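Local coordinates for protein glutathione S-transferase (Lodderomyces elongisporus, PDB 4IVF) that probably acts as a glutathione transferase, binding two glutathione molecules per subunit of its dimer, at residues F[76-81]-F[113-118]; F[19-24]-F[59-64]. All coordinates share one frame; numbering follows the deposited sequence.

Interaction 1: F[76-81]-F[113-118]. With GSH (glutathione), chain U; GSH (glutathione), chain J.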
loop_
_atom_site.group_PDB
_atom_site.type_symbol
_atom_site.label_atom_id
_atom_site.label_comp_id
_atom_site.label_asym_id
_atom_site.label_seq_id
_atom_site.Cartn_x
_atom_site.Cartn_y
_atom_site.Cartn_z
ATOM N N SER F 76 -9.839 -7.833 1.538
ATOM C CA SER F 76 -9.473 -6.745 2.429
ATOM C C SER F 76 -8.347 -5.897 1.834
ATOM O O SER F 76 -7.812 -6.240 0.776
ATOM C CB SER F 76 -9.073 -7.294 3.792
ATOM O OG SER F 76 -10.210 -7.848 4.420
ATOM N N GLN F 77 -7.999 -4.825 2.547
ATOM C CA GLN F 77 -7.054 -3.771 2.127
ATOM C C GLN F 77 -7.660 -2.842 1.088
ATOM O O GLN F 77 -7.898 -3.256 -0.041
ATOM C CB GLN F 77 -5.734 -4.339 1.597
ATOM C CG GLN F 77 -4.873 -4.981 2.640
ATOM C CD GLN F 77 -4.380 -3.980 3.643
ATOM O OE1 GLN F 77 -4.135 -2.816 3.310
ATOM N NE2 GLN F 77 -4.244 -4.412 4.885
ATOM N N THR F 78 -7.886 -1.584 1.468
ATOM C CA THR F 78 -8.480 -0.601 0.553
ATOM C C THR F 78 -7.804 -0.571 -0.811
ATOM O O THR F 78 -8.472 -0.411 -1.829
ATOM C CB THR F 78 -8.494 0.845 1.129
ATOM O OG1 THR F 78 -7.157 1.296 1.350
ATOM C CG2 THR F 78 -9.267 0.910 2.426
ATOM N N GLY F 79 -6.487 -0.756 -0.830
ATOM C CA GLY F 79 -5.742 -0.743 -2.078
ATOM C C GLY F 79 -6.111 -1.895 -2.998
ATOM O O GLY F 79 -6.251 -1.728 -4.218
ATOM N N ALA F 80 -6.262 -3.079 -2.419
ATOM C CA ALA F 80 -6.647 -4.247 -3.200
ATOM C C ALA F 80 -8.117 -4.148 -3.602
ATOM O O ALA F 80 -8.490 -4.497 -4.722
ATOM C CB ALA F 80 -6.391 -5.554 -2.395
ATOM N N ILE F 81 -8.946 -3.679 -2.674
ATOM C CA ILE F 81 -10.382 -3.579 -2.913
ATOM C C ILE F 81 -10.660 -2.591 -4.030
ATOM O O ILE F 81 -11.496 -2.845 -4.901
ATOM C CB ILE F 81 -11.145 -3.126 -1.650
ATOM C CG1 ILE F 81 -10.904 -4.101 -0.501
ATOM C CG2 ILE F 81 -12.646 -2.978 -1.949
ATOM C CD1 ILE F 81 -11.595 -3.686 0.794
ATOM N N PHE F 113 1.287 4.564 -3.258
ATOM C CA PHE F 113 1.836 5.696 -2.509
ATOM C C PHE F 113 0.850 6.182 -1.440
ATOM O O PHE F 113 1.232 6.436 -0.301
ATOM C CB PHE F 113 2.189 6.843 -3.466
ATOM C CG PHE F 113 2.752 8.079 -2.789
ATOM C CD1 PHE F 113 3.629 7.976 -1.723
ATOM C CD2 PHE F 113 2.429 9.344 -3.261
ATOM C CE1 PHE F 113 4.147 9.117 -1.121
ATOM C CE2 PHE F 113 2.951 10.484 -2.669
ATOM C CZ PHE F 113 3.813 10.366 -1.594
ATOM N N GLN F 114 -0.417 6.310 -1.810
ATOM C CA GLN F 114 -1.439 6.686 -0.847
ATOM C C GLN F 114 -1.557 5.649 0.282
ATOM O O GLN F 114 -1.462 6.010 1.444
ATOM C CB GLN F 114 -2.796 6.909 -1.532
ATOM C CG GLN F 114 -3.833 7.604 -0.638
ATOM C CD GLN F 114 -4.352 6.697 0.481
ATOM O OE1 GLN F 114 -4.769 5.563 0.233
ATOM N NE2 GLN F 114 -4.297 7.186 1.718
ATOM N N VAL F 115 -1.778 4.373 -0.052
ATOM C CA VAL F 115 -1.977 3.361 0.995
ATOM C C VAL F 115 -0.695 3.042 1.765
ATOM O O VAL F 115 -0.742 2.568 2.901
ATOM C CB VAL F 115 -2.605 2.044 0.458
ATOM C CG1 VAL F 115 -3.909 2.335 -0.299
ATOM C CG2 VAL F 115 -1.615 1.269 -0.420
ATOM N N ALA F 116 0.455 3.308 1.155
ATOM C CA ALA F 116 1.729 2.949 1.774
ATOM C C ALA F 116 2.375 4.074 2.579
ATOM O O ALA F 116 3.192 3.815 3.469
ATOM C CB ALA F 116 2.706 2.417 0.734
ATOM N N GLU F 117 2.031 5.322 2.276
ATOM C CA GLU F 117 2.646 6.430 3.008
ATOM C C GLU F 117 1.629 7.439 3.542
ATOM O O GLU F 117 1.664 7.796 4.717
ATOM C CB GLU F 117 3.786 7.069 2.186
ATOM C CG GLU F 117 4.898 6.038 1.917
ATOM C CD GLU F 117 6.018 6.518 0.999
ATOM O OE1 GLU F 117 6.627 7.558 1.290
ATOM O OE2 GLU F 117 6.307 5.824 0.001
ATOM N N ASN F 118 0.694 7.858 2.708
ATOM C CA ASN F 118 -0.299 8.827 3.149
ATOM C C ASN F 118 -1.118 8.324 4.352
ATOM O O ASN F 118 -1.018 8.872 5.436
ATOM C CB ASN F 118 -1.182 9.267 1.967
ATOM C CG ASN F 118 -2.338 10.150 2.393
ATOM O OD1 ASN F 118 -3.497 9.849 2.107
ATOM N ND2 ASN F 118 -2.032 11.234 3.094
HETATM N N1 GSH U . -4.152 -0.824 5.310
HETATM C CA1 GSH U . -5.545 -0.852 5.648
HETATM C C1 GSH U . -6.361 -0.461 4.495
HETATM O O11 GSH U . -7.453 -1.026 4.266
HETATM O O12 GSH U . -5.987 0.455 3.728
HETATM C CB1 GSH U . -5.814 0.075 6.828
HETATM C CG1 GSH U . -7.128 -0.276 7.405
HETATM C CD1 GSH U . -7.432 0.438 8.714
HETATM O OE1 GSH U . -6.629 1.197 9.275
HETATM N N2 GSH U . -8.773 0.207 9.359
HETATM C CA2 GSH U . -9.070 0.862 10.613
HETATM C C2 GSH U . -9.422 -0.205 11.627
HETATM O O2 GSH U . -10.132 -1.157 11.289
HETATM C CB2 GSH U . -10.201 1.768 10.422
HETATM S SG2 GSH U . -9.800 2.992 9.208
HETATM N N3 GSH U . -8.930 -0.110 12.997
HETATM C CA3 GSH U . -9.295 -1.143 13.948
HETATM C C3 GSH U . -8.118 -1.698 14.647
HETATM O O31 GSH U . -6.969 -1.626 14.156
HETATM O O32 GSH U . -8.285 -2.260 15.762
HETATM N N1 GSH J . 6.510 2.965 0.179
HETATM C CA1 GSH J . 7.795 2.963 -0.462
HETATM C C1 GSH J . 7.982 1.714 -1.197
HETATM O O11 GSH J . 8.779 1.683 -2.147
HETATM O O12 GSH J . 7.359 0.671 -0.882
HETATM C CB1 GSH J . 8.870 3.072 0.599
HETATM C CG1 GSH J . 10.110 3.599 0.010
HETATM C CD1 GSH J . 11.132 3.921 1.090
HETATM O OE1 GSH J . 10.842 3.921 2.302
HETATM N N2 GSH J . 12.530 4.261 0.657
HETATM C CA2 GSH J . 13.535 4.572 1.647
HETATM C C2 GSH J . 14.120 5.911 1.306
HETATM O O2 GSH J . 14.330 6.182 0.119
HETATM C CB2 GSH J . 14.599 3.562 1.598
HETATM S SG2 GSH J . 13.954 1.931 1.826
HETATM N N3 GSH J . 14.433 6.850 2.378
HETATM C CA3 GSH J . 15.010 8.158 2.093
HETATM C C3 GSH J . 14.132 9.255 2.577
HETATM O O31 GSH J . 12.960 8.999 2.964
HETATM O O32 GSH J . 14.565 10.453 2.604
#

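Interaction 2: F[19-24]-F[59-64]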
loop_
_atom_site.group_PDB
_atom_site.type_symbol
_atom_site.label_atom_id
_atom_site.label_comp_id
_atom_site.label_asym_id
_atom_site.label_seq_id
_atom_site.Cartn_x
_atom_site.Cartn_y
_atom_site.Cartn_z
ATOM N N TYR F 19 -14.402 5.279 3.847
ATOM C CA TYR F 19 -14.897 6.224 2.857
ATOM C C TYR F 19 -14.325 5.982 1.457
ATOM O O TYR F 19 -15.011 6.206 0.461
ATOM C CB TYR F 19 -14.585 7.661 3.299
ATOM C CG TYR F 19 -15.292 8.078 4.565
ATOM C CD1 TYR F 19 -16.574 7.629 4.844
ATOM C CD2 TYR F 19 -14.677 8.910 5.479
ATOM C CE1 TYR F 19 -17.227 8.008 5.995
ATOM C CE2 TYR F 19 -15.321 9.296 6.629
ATOM C CZ TYR F 19 -16.596 8.845 6.885
ATOM O OH TYR F 19 -17.244 9.230 8.035
ATOM N N LYS F 20 -13.075 5.541 1.378
ATOM C CA LYS F 20 -12.464 5.218 0.091
ATOM C C LYS F 20 -13.352 4.259 -0.674
ATOM O O LYS F 20 -13.625 4.446 -1.860
ATOM C CB LYS F 20 -11.105 4.552 0.275
ATOM C CG LYS F 20 -9.979 5.440 0.755
ATOM C CD LYS F 20 -8.732 4.589 0.790
ATOM C CE LYS F 20 -7.623 5.131 1.656
ATOM N NZ LYS F 20 -6.540 4.085 1.742
ATOM N N ILE F 21 -13.813 3.229 0.023
ATOM C CA ILE F 21 -14.575 2.173 -0.608
ATOM C C ILE F 21 -16.022 2.595 -0.840
ATOM O O ILE F 21 -16.579 2.339 -1.906
ATOM C CB ILE F 21 -14.509 0.851 0.202
ATOM C CG1 ILE F 21 -13.051 0.444 0.438
ATOM C CG2 ILE F 21 -15.256 -0.247 -0.515
ATOM C CD1 ILE F 21 -12.130 0.692 -0.745
ATOM N N SER F 22 -16.629 3.261 0.137
ATOM C CA SER F 22 -18.028 3.656 -0.033
ATOM C C SER F 22 -18.168 4.718 -1.129
ATOM O O SER F 22 -19.111 4.684 -1.915
ATOM C CB SER F 22 -18.649 4.134 1.280
ATOM O OG SER F 22 -18.062 5.344 1.737
ATOM N N ILE F 23 -17.230 5.656 -1.177
ATOM C CA ILE F 23 -17.175 6.605 -2.289
ATOM C C ILE F 23 -16.988 5.906 -3.649
ATOM O O ILE F 23 -17.695 6.216 -4.608
ATOM C CB ILE F 23 -16.070 7.656 -2.096
ATOM C CG1 ILE F 23 -16.419 8.582 -0.926
ATOM C CG2 ILE F 23 -15.882 8.477 -3.376
ATOM C CD1 ILE F 23 -15.282 9.437 -0.479
ATOM N N PHE F 24 -16.050 4.967 -3.746
ATOM C CA PHE F 24 -15.825 4.337 -5.049
ATOM C C PHE F 24 -17.019 3.514 -5.504
ATOM O O PHE F 24 -17.374 3.536 -6.681
ATOM C CB PHE F 24 -14.552 3.497 -5.108
ATOM C CG PHE F 24 -14.043 3.305 -6.502
ATOM C CD1 PHE F 24 -13.998 4.382 -7.382
ATOM C CD2 PHE F 24 -13.617 2.068 -6.943
ATOM C CE1 PHE F 24 -13.539 4.221 -8.688
ATOM C CE2 PHE F 24 -13.156 1.893 -8.236
ATOM C CZ PHE F 24 -13.114 2.977 -9.120
ATOM N N PRO F 59 -11.713 -1.575 5.989
ATOM C CA PRO F 59 -12.871 -2.251 5.409
ATOM C C PRO F 59 -12.525 -3.598 4.803
ATOM O O PRO F 59 -11.359 -3.935 4.584
ATOM C CB PRO F 59 -13.302 -1.280 4.312
ATOM C CG PRO F 59 -12.017 -0.727 3.824
ATOM C CD PRO F 59 -11.155 -0.576 5.052
ATOM N N THR F 60 -13.575 -4.360 4.538
ATOM C CA THR F 60 -13.473 -5.650 3.912
ATOM C C THR F 60 -14.751 -5.760 3.102
ATOM O O THR F 60 -15.804 -5.291 3.546
ATOM C CB THR F 60 -13.423 -6.778 4.978
ATOM O OG1 THR F 60 -12.181 -6.706 5.688
ATOM C CG2 THR F 60 -13.526 -8.150 4.328
ATOM N N ILE F 61 -14.672 -6.350 1.916
ATOM C CA ILE F 61 -15.882 -6.583 1.132
ATOM C C ILE F 61 -16.127 -8.068 0.892
ATOM O O ILE F 61 -15.217 -8.885 1.003
ATOM C CB ILE F 61 -15.856 -5.850 -0.234
ATOM C CG1 ILE F 61 -14.735 -6.404 -1.109
ATOM C CG2 ILE F 61 -15.708 -4.333 -0.038
ATOM C CD1 ILE F 61 -14.797 -5.927 -2.529
ATOM N N ASN F 62 -17.376 -8.406 0.590
ATOM C CA ASN F 62 -17.718 -9.716 0.059
ATOM C C ASN F 62 -18.556 -9.500 -1.178
ATOM O O ASN F 62 -19.666 -8.951 -1.107
ATOM C CB ASN F 62 -18.485 -10.588 1.067
ATOM C CG ASN F 62 -18.753 -12.008 0.546
ATOM O OD1 ASN F 62 -18.900 -12.235 -0.653
ATOM N ND2 ASN F 62 -18.828 -12.967 1.461
ATOM N N ASP F 63 -18.010 -9.937 -2.309
ATOM C CA ASP F 63 -18.700 -9.848 -3.580
ATOM C C ASP F 63 -19.286 -11.198 -3.933
ATOM O O ASP F 63 -18.563 -12.096 -4.355
ATOM C CB ASP F 63 -17.742 -9.403 -4.690
ATOM C CG ASP F 63 -18.477 -8.916 -5.926
ATOM O OD1 ASP F 63 -19.691 -9.185 -6.029
ATOM O OD2 ASP F 63 -17.848 -8.268 -6.791
ATOM N N PRO F 64 -20.610 -11.339 -3.793
ATOM C CA PRO F 64 -21.264 -12.609 -4.142
ATOM C C PRO F 64 -21.319 -12.799 -5.658
ATOM O O PRO F 64 -21.672 -13.877 -6.142
ATOM C CB PRO F 64 -22.672 -12.452 -3.559
ATOM C CG PRO F 64 -22.916 -10.963 -3.557
ATOM C CD PRO F 64 -21.567 -10.290 -3.395
#

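Interaction 1: F[76-81]-F[113-118]
Val115 reaches across to the first turn of helix 78-89 with one methyl: its CG1 rests 3.8 Å from Thr78 OG1 and 4.0 Å from Gly79 CA. Gly79, with no side chain, lets the two helices approach closely, with 6.4 Å between the CA atoms of Gly79 and Val115. Val115 CG1 lies anti to its own carbonyl carbon (chi1 -54°), which aims the methyl at the other helix. This small, tightly set contact joins the thioredoxin-like N-terminal domain of the glutathione transferase fold to the long helix 102-131 of its all-helical C-terminal domain. The rest is loose: only 85 Å² is buried in all, and no hydrogen bond links the segments. Beside it, glutathione, chain U, lies over the N-terminal end of helix 78-89, where Thr78 N binds O11 at 2.9 Å, nearly straight at 168°, and Thr78 OG1 binds O12 at 2.8 Å. Gln77, the N-cap residue, accepts a bond from glutathione N1 with OE1, 2.8 Å away. Elsewhere on helix 102-131, at the dimer interface, Glu117 OE2 takes N1 of the glutathione of chain J, which is held by the second subunit, at 2.9 Å; Gln77 of that subunit also donates to this oxygen.

Interaction 2: F[19-24]-F[59-64]
Ile21 divides its two branches between two partners on segment 59-64. Its CG1 meets Pro59 CG at 3.7 Å, while CG2 meets Ile61 CG2 at 4.1 Å. Pro59 and Ile21 cross at a slant, with the CG corner of the proline ring against the isoleucine branch. Ile61, by contrast, lies at about a right angle to Ile21, and the two side chains touch methyl to methyl. The torsions explain the division: at chi1 -55° Ile21 has CG1 beside its backbone N, turned to the proline, and CG2 anti to that N, turned to the strand. Ile61 reaches over with CG2, which stands anti to its own carbonyl carbon.

Here helix 16-27 packs on the mixed sheet of the thioredoxin-like N-terminal domain, whose strand 60-63 runs antiparallel to its neighbours 8-12 and 73-76. A beta-branched residue suits the helix position because one arm meets the loop proline and the other the strand isoleucine. On the strand, Ile61 and Thr60 point to different sides, the isoleucine toward the helix and the threonine away from it. Leu10 of strand 8-12 and Leu82 of helix 78-89 also pack on Ile21, extending the apolar layer.

Pro59 follows a cis peptide bond, as in the cis-proline that glutathione transferases share with the thioredoxin fold. It belongs to the glutathione pocket, its side chain about 4 Å from the ligand at the nearest atoms, and its ring therefore connects the buried layer with the ligand. With no hydrogen bond between the segments, the contact is purely van der Waals and hydrophobic; lacking directional bonds, it owes its specificity to the shapes of the three aliphatic side chains.

Interaction 2 contributes to the apolar interior next to the glutathione site, and interaction 1 adds the helix end that grips the ligand and the helix from the other domain. Their centres are 13 Å apart, yet they meet directly. Thr78 CG2 packs 3.5 Å from Pro59 CG, which joins two residues of the same glutathione pocket, and Ile81 CG2 lies 3.7 Å from Ile61 CD1. Polar bridges run alongside: Lys20 NZ probably hydrogen-bonds Gln114 OE1 at 2.8 Å, tying helix 16-27 to the C-terminal domain, and Ser76 OG probably pairs with Thr60 OG1 at 2.6 Å. Lys20 NZ also bonds Thr78 OG1, placing it as a second-shell partner of the glutathione carboxylate.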